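Long-range contacts in tryptophanyl-tRNA synthetase (PDB 3TZL), which probably catalyses the ATP-dependent attachment of tryptophan to tRNA(Trp), as a homodimeric class I aminoacyl-tRNA synthetase: residues Ile18-Phe22 against Ile238-Phe242; Phe38-Tyr44 against Ser77-Ser83; Ala133-Leu137 against Phe171-Glu175. All coordinates share one frame; numbering follows the deposited sequence.

Contact 1 (Ile18-Phe22 against Ile238-Phe242); sequences IGNYF and IAKLF. With ADP (adenosine-5'-diphosphate), chain I.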
loop_
_atom_site.group_PDB
_atom_site.type_symbol
_atom_site.label_atom_id
_atom_site.label_comp_id
_atom_site.label_asym_id
_atom_site.label_seq_id
_atom_site.Cartn_x
_atom_site.Cartn_y
_atom_site.Cartn_z
ATOM N N ILE B 18 -25.588 23.651 1.649
ATOM C CA ILE B 18 -26.641 23.379 0.666
ATOM C C ILE B 18 -26.135 23.394 -0.778
ATOM O O ILE B 18 -26.825 22.940 -1.685
ATOM C CB ILE B 18 -27.850 24.303 0.841
ATOM C CG1 ILE B 18 -27.446 25.768 0.677
ATOM C CG2 ILE B 18 -28.493 24.073 2.216
ATOM C CD1 ILE B 18 -28.673 26.729 0.614
ATOM N N GLY B 19 -24.923 23.906 -0.981
ATOM C CA GLY B 19 -24.285 23.866 -2.284
ATOM C C GLY B 19 -23.811 22.460 -2.637
ATOM O O GLY B 19 -23.976 22.002 -3.765
ATOM N N ASN B 20 -23.213 21.775 -1.668
ATOM C CA ASN B 20 -22.865 20.368 -1.842
ATOM C C ASN B 20 -24.115 19.555 -2.110
ATOM O O ASN B 20 -24.110 18.646 -2.935
ATOM C CB ASN B 20 -22.159 19.824 -0.597
ATOM C CG ASN B 20 -20.899 20.590 -0.267
ATOM O OD1 ASN B 20 -20.793 21.190 0.800
ATOM N ND2 ASN B 20 -19.932 20.576 -1.184
ATOM N N TYR B 21 -25.193 19.893 -1.413
ATOM C CA TYR B 21 -26.425 19.134 -1.546
ATOM C C TYR B 21 -27.067 19.289 -2.909
ATOM O O TYR B 21 -27.264 18.310 -3.626
ATOM C CB TYR B 21 -27.436 19.501 -0.464
ATOM C CG TYR B 21 -28.693 18.683 -0.606
ATOM C CD1 TYR B 21 -28.662 17.313 -0.407
ATOM C CD2 TYR B 21 -29.886 19.264 -0.974
ATOM C CE1 TYR B 21 -29.781 16.540 -0.554
ATOM C CE2 TYR B 21 -31.029 18.493 -1.119
ATOM C CZ TYR B 21 -30.962 17.127 -0.907
ATOM O OH TYR B 21 -32.074 16.336 -1.045
ATOM N N PHE B 22 -27.414 20.520 -3.264
ATOM C CA PHE B 22 -28.147 20.748 -4.501
ATOM C C PHE B 22 -27.230 20.679 -5.711
ATOM O O PHE B 22 -27.694 20.528 -6.840
ATOM C CB PHE B 22 -28.896 22.090 -4.460
ATOM C CG PHE B 22 -30.053 22.107 -3.490
ATOM C CD1 PHE B 22 -31.228 21.430 -3.786
ATOM C CD2 PHE B 22 -29.959 22.783 -2.280
ATOM C CE1 PHE B 22 -32.295 21.428 -2.887
ATOM C CE2 PHE B 22 -31.018 22.792 -1.382
ATOM C CZ PHE B 22 -32.186 22.111 -1.685
ATOM N N ILE B 238 -31.952 31.728 -3.063
ATOM C CA ILE B 238 -31.723 30.581 -2.193
ATOM C C ILE B 238 -33.030 29.876 -1.796
ATOM O O ILE B 238 -33.077 28.649 -1.708
ATOM C CB ILE B 238 -30.923 30.972 -0.939
ATOM C CG1 ILE B 238 -29.524 31.449 -1.334
ATOM C CG2 ILE B 238 -30.792 29.786 0.026
ATOM C CD1 ILE B 238 -28.793 32.107 -0.199
ATOM N N ALA B 239 -34.091 30.644 -1.576
ATOM C CA ALA B 239 -35.385 30.054 -1.239
ATOM C C ALA B 239 -35.903 29.139 -2.353
ATOM O O ALA B 239 -36.535 28.121 -2.069
ATOM C CB ALA B 239 -36.403 31.129 -0.923
ATOM N N LYS B 240 -35.630 29.508 -3.605
ATOM C CA LYS B 240 -36.092 28.754 -4.777
ATOM C C LYS B 240 -35.773 27.268 -4.687
ATOM O O LYS B 240 -36.546 26.432 -5.160
ATOM C CB LYS B 240 -35.463 29.303 -6.063
ATOM C CG LYS B 240 -35.914 30.692 -6.450
ATOM C CD LYS B 240 -35.086 31.238 -7.608
ATOM C CE LYS B 240 -35.344 30.472 -8.899
ATOM N NZ LYS B 240 -36.705 30.749 -9.435
ATOM N N LEU B 241 -34.630 26.960 -4.078
ATOM C CA LEU B 241 -34.106 25.605 -3.999
ATOM C C LEU B 241 -35.017 24.694 -3.200
ATOM O O LEU B 241 -35.010 23.473 -3.378
ATOM C CB LEU B 241 -32.727 25.628 -3.331
ATOM C CG LEU B 241 -31.626 26.448 -4.000
ATOM C CD1 LEU B 241 -30.405 26.511 -3.110
ATOM C CD2 LEU B 241 -31.267 25.835 -5.349
ATOM N N PHE B 242 -35.786 25.295 -2.305
ATOM C CA PHE B 242 -36.604 24.554 -1.359
ATOM C C PHE B 242 -38.083 24.626 -1.722
ATOM O O PHE B 242 -38.925 24.048 -1.028
ATOM C CB PHE B 242 -36.395 25.114 0.059
ATOM C CG PHE B 242 -34.951 25.105 0.513
ATOM C CD1 PHE B 242 -34.421 24.004 1.180
ATOM C CD2 PHE B 242 -34.128 26.197 0.276
ATOM C CE1 PHE B 242 -33.107 23.995 1.597
ATOM C CE2 PHE B 242 -32.802 26.191 0.693
ATOM C CZ PHE B 242 -32.297 25.097 1.353
HETATM P PB ADP I . -16.106 24.204 -1.406
HETATM O O1B ADP I . -17.099 24.837 -0.472
HETATM O O2B ADP I . -14.993 23.468 -0.703
HETATM O O3B ADP I . -15.619 25.080 -2.544
HETATM P PA ADP I . -16.503 21.524 -2.214
HETATM O O1A ADP I . -16.918 20.824 -0.943
HETATM O O2A ADP I . -15.051 21.468 -2.641
HETATM O O3A ADP I . -17.000 23.062 -2.094
HETATM O "O5'" ADP I . -17.412 20.955 -3.422
HETATM C "C5'" ADP I . -17.721 19.565 -3.521
HETATM C "C4'" ADP I . -18.792 19.349 -4.588
HETATM O "O4'" ADP I . -19.988 20.064 -4.264
HETATM C "C3'" ADP I . -18.324 19.839 -5.946
HETATM O "O3'" ADP I . -18.055 18.709 -6.778
HETATM C "C2'" ADP I . -19.466 20.661 -6.512
HETATM O "O2'" ADP I . -20.094 19.965 -7.593
HETATM C "C1'" ADP I . -20.477 20.800 -5.390
HETATM N N9 ADP I . -20.649 22.233 -5.022
HETATM C C8 ADP I . -19.965 22.900 -4.066
HETATM N N7 ADP I . -20.367 24.195 -3.972
HETATM C C5 ADP I . -21.338 24.368 -4.887
HETATM C C6 ADP I . -22.197 25.495 -5.316
HETATM N N6 ADP I . -22.083 26.712 -4.729
HETATM N N1 ADP I . -23.088 25.259 -6.308
HETATM C C2 ADP I . -23.198 24.049 -6.897
HETATM N N3 ADP I . -22.451 22.980 -6.559
HETATM C C4 ADP I . -21.521 23.078 -5.577
#
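Ile18, in the first turn of helix 18-30, presses against Ile238, with Ile18 CD1 3.8 Å from Ile238 CG2. The two side chains cross at about a right angle. CG1 of Ile18 sits between the backbone N and the carbonyl carbon (chi1 60°), and both branches reach Phe242 CZ. CD1 alone goes on to Ile238 and Leu241. The other branch lies at the rim of the Phe242 ring, with Ile18 CG2 4.0 Å from Phe242 CZ. Outside the two segments, Met193 of the predicted KMSKS region also touches Ile18.

Gly19 and Asn20 serve the nucleotide instead. The backbone of Gly19, which carries no side chain, lies close to the adenine, with Gly19 O 3.2 Å from ADP C4. Asn20 ND2 donates two hydrogen bonds, to the phosphate oxygen ADP O1A at 3.0 Å and to the ribose oxygen ADP O4' at 3.1 Å. Its OD1 accepts from His17 N, which fixes the turn of the amide. These residues fall in the predicted HIGH region of class I synthetases.

Tyr21 backs its neighbour, with Tyr21 CD2 over the centre of one face of the Phe22 ring. The opposite face takes a CH-pi contact from Leu241, whose CB is 3.9 Å from the ring centroid of Phe22. The edge of Phe22, at CE2 and CZ, points into the face of Phe242. This is an edge-to-face pair with the planes at 87° and the ring centroids of Phe22 and Phe242 5.2 Å apart. Phe242 in turn packs against helix 262-276.

Segment 18-22 thus has two chemistries. The amide of Asn20 holds ADP, while Ile18 and Phe22 make apolar and aromatic contacts with segment 238-242. That joint therefore depends on shape and ring geometry, not on hydrogen bonds.

Contact 2 (Phe38-Tyr44 against Ser77-Ser83); sequences FMFIANY and SVFWLQS. With TRP (tryptophan), chain J.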
loop_
_atom_site.group_PDB
_atom_site.type_symbol
_atom_site.label_atom_id
_atom_site.label_comp_id
_atom_site.label_asym_id
_atom_site.label_seq_id
_atom_site.Cartn_x
_atom_site.Cartn_y
_atom_site.Cartn_z
ATOM N N PHE B 38 -22.070 2.481 -6.471
ATOM C CA PHE B 38 -21.151 2.080 -5.400
ATOM C C PHE B 38 -20.560 3.354 -4.819
ATOM O O PHE B 38 -20.027 4.168 -5.563
ATOM C CB PHE B 38 -19.998 1.225 -5.955
ATOM C CG PHE B 38 -20.356 -0.223 -6.172
ATOM C CD1 PHE B 38 -19.576 -1.230 -5.637
ATOM C CD2 PHE B 38 -21.492 -0.574 -6.885
ATOM C CE1 PHE B 38 -19.908 -2.574 -5.833
ATOM C CE2 PHE B 38 -21.832 -1.922 -7.074
ATOM C CZ PHE B 38 -21.030 -2.912 -6.544
HETATM N N MSE B 39 -20.633 3.541 -3.505
HETATM C CA MSE B 39 -20.113 4.772 -2.915
HETATM C C MSE B 39 -19.379 4.399 -1.657
HETATM O O MSE B 39 -19.888 3.613 -0.857
HETATM C CB MSE B 39 -21.246 5.741 -2.564
HETATM C CG MSE B 39 -21.842 6.518 -3.748
HETATM SE SE MSE B 39 -23.771 6.710 -3.524
HETATM C CE MSE B 39 -24.029 4.783 -3.436
ATOM N N PHE B 40 -18.187 4.957 -1.464
ATOM C CA PHE B 40 -17.443 4.655 -0.256
ATOM C C PHE B 40 -16.871 5.920 0.342
ATOM O O PHE B 40 -16.580 6.873 -0.384
ATOM C CB PHE B 40 -16.334 3.627 -0.520
ATOM C CG PHE B 40 -15.298 4.086 -1.511
ATOM C CD1 PHE B 40 -14.141 4.708 -1.072
ATOM C CD2 PHE B 40 -15.487 3.899 -2.875
ATOM C CE1 PHE B 40 -13.189 5.144 -1.969
ATOM C CE2 PHE B 40 -14.532 4.331 -3.794
ATOM C CZ PHE B 40 -13.379 4.955 -3.337
ATOM N N ILE B 41 -16.760 5.931 1.671
ATOM C CA ILE B 41 -16.079 6.995 2.384
ATOM C C ILE B 41 -14.580 6.720 2.257
ATOM O O ILE B 41 -14.081 5.734 2.779
ATOM C CB ILE B 41 -16.451 6.997 3.885
ATOM C CG1 ILE B 41 -17.974 7.078 4.068
ATOM C CG2 ILE B 41 -15.768 8.159 4.608
ATOM C CD1 ILE B 41 -18.556 8.343 3.479
ATOM N N ALA B 42 -13.871 7.591 1.561
ATOM C CA ALA B 42 -12.493 7.310 1.185
ATOM C C ALA B 42 -11.581 7.671 2.315
ATOM O O ALA B 42 -10.846 8.642 2.215
ATOM C CB ALA B 42 -12.113 8.114 -0.066
ATOM N N ASN B 43 -11.612 6.898 3.392
ATOM C CA ASN B 43 -10.820 7.268 4.558
ATOM C C ASN B 43 -9.307 7.029 4.437
ATOM O O ASN B 43 -8.538 7.727 5.100
ATOM C CB ASN B 43 -11.406 6.726 5.887
ATOM C CG ASN B 43 -11.376 5.204 6.003
ATOM O OD1 ASN B 43 -11.548 4.487 5.022
ATOM N ND2 ASN B 43 -11.197 4.707 7.234
ATOM N N TYR B 44 -8.866 6.075 3.607
ATOM C CA TYR B 44 -7.402 5.922 3.419
ATOM C C TYR B 44 -6.861 7.194 2.800
ATOM O O TYR B 44 -5.841 7.721 3.230
ATOM C CB TYR B 44 -7.033 4.728 2.527
ATOM C CG TYR B 44 -7.106 3.375 3.204
ATOM C CD1 TYR B 44 -6.682 3.194 4.508
ATOM C CD2 TYR B 44 -7.602 2.276 2.521
ATOM C CE1 TYR B 44 -6.737 1.938 5.106
ATOM C CE2 TYR B 44 -7.673 1.034 3.103
ATOM C CZ TYR B 44 -7.247 0.863 4.390
ATOM O OH TYR B 44 -7.327 -0.401 4.941
ATOM N N SER B 77 -28.055 0.599 -2.951
ATOM C CA SER B 77 -26.668 0.884 -3.335
ATOM C C SER B 77 -25.670 0.120 -2.488
ATOM O O SER B 77 -26.044 -0.526 -1.521
ATOM C CB SER B 77 -26.381 2.372 -3.164
ATOM O OG SER B 77 -27.241 3.153 -3.968
ATOM N N VAL B 78 -24.391 0.204 -2.846
ATOM C CA VAL B 78 -23.344 -0.397 -2.029
ATOM C C VAL B 78 -22.537 0.726 -1.425
ATOM O O VAL B 78 -21.905 1.492 -2.143
ATOM C CB VAL B 78 -22.477 -1.381 -2.826
ATOM C CG1 VAL B 78 -21.351 -1.924 -1.972
ATOM C CG2 VAL B 78 -23.361 -2.528 -3.362
ATOM N N PHE B 79 -22.609 0.838 -0.098
ATOM C CA PHE B 79 -22.059 1.981 0.617
ATOM C C PHE B 79 -21.210 1.540 1.804
ATOM O O PHE B 79 -21.713 0.940 2.743
ATOM C CB PHE B 79 -23.201 2.868 1.097
ATOM C CG PHE B 79 -22.756 4.063 1.888
ATOM C CD1 PHE B 79 -22.099 5.116 1.270
ATOM C CD2 PHE B 79 -23.021 4.146 3.249
ATOM C CE1 PHE B 79 -21.697 6.228 1.996
ATOM C CE2 PHE B 79 -22.627 5.262 3.982
ATOM C CZ PHE B 79 -21.964 6.304 3.349
ATOM N N TRP B 80 -19.926 1.860 1.768
ATOM C CA TRP B 80 -19.021 1.345 2.775
ATOM C C TRP B 80 -17.896 2.315 3.073
ATOM O O TRP B 80 -17.752 3.336 2.418
ATOM C CB TRP B 80 -18.466 -0.035 2.358
ATOM C CG TRP B 80 -17.393 -0.025 1.308
ATOM C CD1 TRP B 80 -16.056 -0.210 1.506
ATOM C CD2 TRP B 80 -17.568 0.158 -0.108
ATOM N NE1 TRP B 80 -15.388 -0.151 0.303
ATOM C CE2 TRP B 80 -16.294 0.078 -0.701
ATOM C CE3 TRP B 80 -18.679 0.391 -0.928
ATOM C CZ2 TRP B 80 -16.097 0.212 -2.078
ATOM C CZ3 TRP B 80 -18.482 0.526 -2.294
ATOM C CH2 TRP B 80 -17.199 0.440 -2.854
ATOM N N LEU B 81 -17.145 1.995 4.116
ATOM C CA LEU B 81 -15.986 2.759 4.548
ATOM C C LEU B 81 -14.770 2.061 3.952
ATOM O O LEU B 81 -14.566 0.875 4.169
ATOM C CB LEU B 81 -15.900 2.734 6.070
ATOM C CG LEU B 81 -14.734 3.436 6.765
ATOM C CD1 LEU B 81 -14.867 4.919 6.552
ATOM C CD2 LEU B 81 -14.756 3.101 8.255
ATOM N N GLN B 82 -13.975 2.802 3.201
ATOM C CA GLN B 82 -12.923 2.224 2.368
ATOM C C GLN B 82 -12.042 1.210 3.105
ATOM O O GLN B 82 -11.794 0.110 2.623
ATOM C CB GLN B 82 -12.051 3.356 1.851
ATOM C CG GLN B 82 -11.023 2.943 0.828
ATOM C CD GLN B 82 -10.127 4.091 0.495
ATOM O OE1 GLN B 82 -10.051 5.065 1.255
ATOM N NE2 GLN B 82 -9.466 4.014 -0.649
ATOM N N SER B 83 -11.594 1.590 4.289
ATOM C CA SER B 83 -10.722 0.754 5.108
ATOM C C SER B 83 -11.354 -0.528 5.667
ATOM O O SER B 83 -10.660 -1.310 6.315
ATOM C CB SER B 83 -10.192 1.589 6.262
ATOM O OG SER B 83 -11.241 1.890 7.158
HETATM N N TRP J . -9.864 11.381 -5.128
HETATM C CA TRP J . -11.297 11.592 -4.899
HETATM C C TRP J . -11.567 13.004 -4.398
HETATM O O TRP J . -12.716 13.455 -4.344
HETATM C CB TRP J . -11.856 10.556 -3.907
HETATM C CG TRP J . -11.675 9.150 -4.395
HETATM C CD1 TRP J . -10.830 8.196 -3.895
HETATM C CD2 TRP J . -12.329 8.564 -5.520
HETATM N NE1 TRP J . -10.936 7.036 -4.638
HETATM C CE2 TRP J . -11.844 7.242 -5.647
HETATM C CE3 TRP J . -13.281 9.030 -6.437
HETATM C CZ2 TRP J . -12.293 6.378 -6.648
HETATM C CZ3 TRP J . -13.721 8.171 -7.437
HETATM C CH2 TRP J . -13.231 6.860 -7.528
HETATM O OXT TRP J . -10.625 13.714 -4.040
#
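Ile41 O accepts two backbone hydrogen bonds, from Gln82 N at 3.0 Å and from Asn43 N, which closes an inverse gamma turn centred on Ala42. The two donors come from opposite faces of the carbonyl plane. Gln82 then reaches back with an extended side chain. Gln82 OE1 takes a bond of 2.8 Å from Tyr44 N, with the donor tilted 35° out of the amide carbonyl plane. Gln82 NE2 binds Asp134 OD1, a residue of the tryptophan pocket. Asn43 grips Ser83 twice. OD1 of Asn43 receives Ser83 N on a lone pair at 3.0 Å, and Asn43 ND2 donates to Ser83 OG at 2.8 Å, in the amide plane.

Upstream, strands 36-41 and 78-81 run parallel, with helix 53-70 between them in the chain. This is a beta-alpha-beta crossover of the Rossmann-type catalytic domain. Three further bonds join them: Met39 N to Val78 O, Trp80 N to Met39 O, and Ile41 N to Trp80 O.

On one face of the sheet, Val78 CB sits over the centre of the Phe38 ring. Phe40 CB lies over the six-membered ring of Trp80, 3.6 Å from its centroid. A chi1 of 61° swings the Phe40 ring over its own backbone, and its edge reaches the bound tryptophan, with Phe40 CZ 3.5 Å from the ligand NE1. Helix 291-320 covers Phe38, Val78 and Trp80. On the other face, Ile41 CD1 touches Phe79 CZ, and helix 53-70 packs on both residues. Past the strand ends, Ser83 CB makes a CH-pi contact over a face of the Tyr44 ring, whose OH bonds Glu90 of the second subunit.

Contact 3 (Ala133-Leu137 against Phe171-Glu175); sequences ADILL and FTLPE. With TRP (tryptophan), chain J.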
loop_
_atom_site.group_PDB
_atom_site.type_symbol
_atom_site.label_atom_id
_atom_site.label_comp_id
_atom_site.label_asym_id
_atom_site.label_seq_id
_atom_site.Cartn_x
_atom_site.Cartn_y
_atom_site.Cartn_z
ATOM N N ALA B 133 -6.705 1.429 -7.595
ATOM C CA ALA B 133 -7.137 0.196 -6.968
ATOM C C ALA B 133 -8.630 0.270 -6.595
ATOM O O ALA B 133 -9.377 -0.680 -6.839
ATOM C CB ALA B 133 -6.265 -0.122 -5.747
ATOM N N ASP B 134 -9.056 1.397 -6.020
ATOM C CA ASP B 134 -10.466 1.607 -5.679
ATOM C C ASP B 134 -11.344 1.337 -6.880
ATOM O O ASP B 134 -12.316 0.608 -6.796
ATOM C CB ASP B 134 -10.713 3.055 -5.255
ATOM C CG ASP B 134 -10.057 3.406 -3.932
ATOM O OD1 ASP B 134 -10.039 2.552 -3.012
ATOM O OD2 ASP B 134 -9.559 4.549 -3.819
ATOM N N ILE B 135 -10.991 1.946 -8.002
ATOM C CA ILE B 135 -11.770 1.829 -9.222
ATOM C C ILE B 135 -11.752 0.411 -9.821
ATOM O O ILE B 135 -12.808 -0.159 -10.116
ATOM C CB ILE B 135 -11.276 2.859 -10.239
ATOM C CG1 ILE B 135 -11.446 4.272 -9.652
ATOM C CG2 ILE B 135 -12.001 2.702 -11.566
ATOM C CD1 ILE B 135 -10.645 5.330 -10.354
ATOM N N LEU B 136 -10.560 -0.162 -9.962
ATOM C CA LEU B 136 -10.381 -1.430 -10.683
ATOM C C LEU B 136 -10.858 -2.648 -9.910
ATOM O O LEU B 136 -11.312 -3.620 -10.507
ATOM C CB LEU B 136 -8.910 -1.638 -11.075
ATOM C CG LEU B 136 -8.290 -0.569 -11.970
ATOM C CD1 LEU B 136 -6.843 -0.885 -12.352
ATOM C CD2 LEU B 136 -9.132 -0.365 -13.202
ATOM N N LEU B 137 -10.700 -2.613 -8.593
ATOM C CA LEU B 137 -11.134 -3.714 -7.722
ATOM C C LEU B 137 -12.595 -4.105 -7.975
ATOM O O LEU B 137 -12.928 -5.286 -7.974
ATOM C CB LEU B 137 -10.922 -3.349 -6.242
ATOM C CG LEU B 137 -11.233 -4.364 -5.125
ATOM C CD1 LEU B 137 -10.465 -5.693 -5.277
ATOM C CD2 LEU B 137 -10.937 -3.747 -3.776
ATOM N N PHE B 171 -9.243 -6.619 -15.861
ATOM C CA PHE B 171 -9.946 -5.402 -15.450
ATOM C C PHE B 171 -10.829 -4.803 -16.517
ATOM O O PHE B 171 -10.500 -4.816 -17.702
ATOM C CB PHE B 171 -8.952 -4.328 -15.011
ATOM C CG PHE B 171 -8.267 -4.645 -13.737
ATOM C CD1 PHE B 171 -9.000 -4.996 -12.622
ATOM C CD2 PHE B 171 -6.879 -4.590 -13.646
ATOM C CE1 PHE B 171 -8.362 -5.302 -11.440
ATOM C CE2 PHE B 171 -6.237 -4.892 -12.469
ATOM C CZ PHE B 171 -6.971 -5.254 -11.365
ATOM N N THR B 172 -11.944 -4.241 -16.077
ATOM C CA THR B 172 -12.772 -3.453 -16.961
ATOM C C THR B 172 -12.100 -2.087 -17.112
ATOM O O THR B 172 -11.525 -1.578 -16.159
ATOM C CB THR B 172 -14.162 -3.286 -16.353
ATOM O OG1 THR B 172 -14.791 -4.570 -16.284
ATOM C CG2 THR B 172 -15.018 -2.332 -17.192
ATOM N N LEU B 173 -12.146 -1.503 -18.304
ATOM C CA LEU B 173 -11.595 -0.165 -18.495
ATOM C C LEU B 173 -12.598 0.886 -18.040
ATOM O O LEU B 173 -13.681 0.988 -18.593
ATOM C CB LEU B 173 -11.236 0.061 -19.965
ATOM C CG LEU B 173 -10.200 -0.905 -20.538
ATOM C CD1 LEU B 173 -9.874 -0.534 -22.002
ATOM C CD2 LEU B 173 -8.939 -0.964 -19.670
ATOM N N PRO B 174 -12.242 1.670 -17.023
ATOM C CA PRO B 174 -13.159 2.685 -16.500
ATOM C C PRO B 174 -13.145 3.978 -17.307
ATOM O O PRO B 174 -12.196 4.243 -18.041
ATOM C CB PRO B 174 -12.589 2.956 -15.115
ATOM C CG PRO B 174 -11.095 2.743 -15.311
ATOM C CD PRO B 174 -11.005 1.572 -16.223
ATOM N N GLU B 175 -14.196 4.778 -17.155
ATOM C CA GLU B 175 -14.333 6.048 -17.858
ATOM C C GLU B 175 -14.787 7.118 -16.893
ATOM O O GLU B 175 -15.673 6.882 -16.060
ATOM C CB GLU B 175 -15.394 5.947 -18.947
ATOM C CG GLU B 175 -14.930 5.349 -20.257
ATOM C CD GLU B 175 -15.777 5.832 -21.410
ATOM O OE1 GLU B 175 -16.220 7.004 -21.364
ATOM O OE2 GLU B 175 -16.009 5.043 -22.350
HETATM N N TRP J . -9.864 11.381 -5.128
HETATM C CA TRP J . -11.297 11.592 -4.899
HETATM C C TRP J . -11.567 13.004 -4.398
HETATM O O TRP J . -12.716 13.455 -4.344
HETATM C CB TRP J . -11.856 10.556 -3.907
HETATM C CG TRP J . -11.675 9.150 -4.395
HETATM C CD1 TRP J . -10.830 8.196 -3.895
HETATM C CD2 TRP J . -12.329 8.564 -5.520
HETATM N NE1 TRP J . -10.936 7.036 -4.638
HETATM C CE2 TRP J . -11.844 7.242 -5.647
HETATM C CE3 TRP J . -13.281 9.030 -6.437
HETATM C CZ2 TRP J . -12.293 6.378 -6.648
HETATM C CZ3 TRP J . -13.721 8.171 -7.437
HETATM C CH2 TRP J . -13.231 6.860 -7.528
HETATM O OXT TRP J . -10.625 13.714 -4.040
HETATM O O HOH W 1 -12.002 -3.394 -13.346
#
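Ile135 and Leu136 of helix 122-137 face the irregular segment 171-175, with Leu136 CA 6.2 Å from Phe171 CA. Leu136 CB lies over one face of the Phe171 ring, offset toward the rim. This CH-pi contact puts Leu136 CB 3.8 Å from the ring centroid of Phe171. Branch CD1 extends along the same ring, while Leu136 CD2 turns to Pro174 CD, 4.0 Å away. Ile135 divides its branches. CG2, anti to the backbone N, meets the proline ring, with Ile135 CG2 3.6 Å from Pro174 CB. CG1 goes to the substrate, with Ile135 CG1 3.8 Å from CZ2 of the bound tryptophan. On the neighbouring residue, Asp134 OD2 accepts the indole NE1 of that tryptophan at 3.0 Å in a nearly straight bond (170°). His45 NE2 also bonds this oxygen.

A water joins the backbones, bound to Leu136 O and accepting from Thr172 N at 2.9 Å. Thr172 OG1 bonds Asp139.

Leu95 of helix 87-96 packs on Leu136, and helix 150-167 backs Leu136 and Phe171. Helix 291-320 also covers Phe171. Beyond Pro174, the backbone of Glu175 bonds to Arg141 and Val143, where strand 175-177 joins strand 142-144.

Overall arrangement
All three contacts lie in the class I synthetase region of the chain. Contacts 2 and 3 follow one another in sequence, and both fall between the two segments of contact 1. Helix 18-30 of contact 1 leads directly to strand 36-41 of contact 2. The centres of contacts 1 and 2 are about 25 Å apart, and those of contacts 1 and 3 about 33 Å, on opposite sides of the chain's centre. Contacts 2 and 3 have centres about 15 Å apart and touch; both line the tryptophan pocket and pack on helix 291-320. Contact 1 sits beside ADP. The set therefore spans both ends of the active site, nucleotide and amino acid.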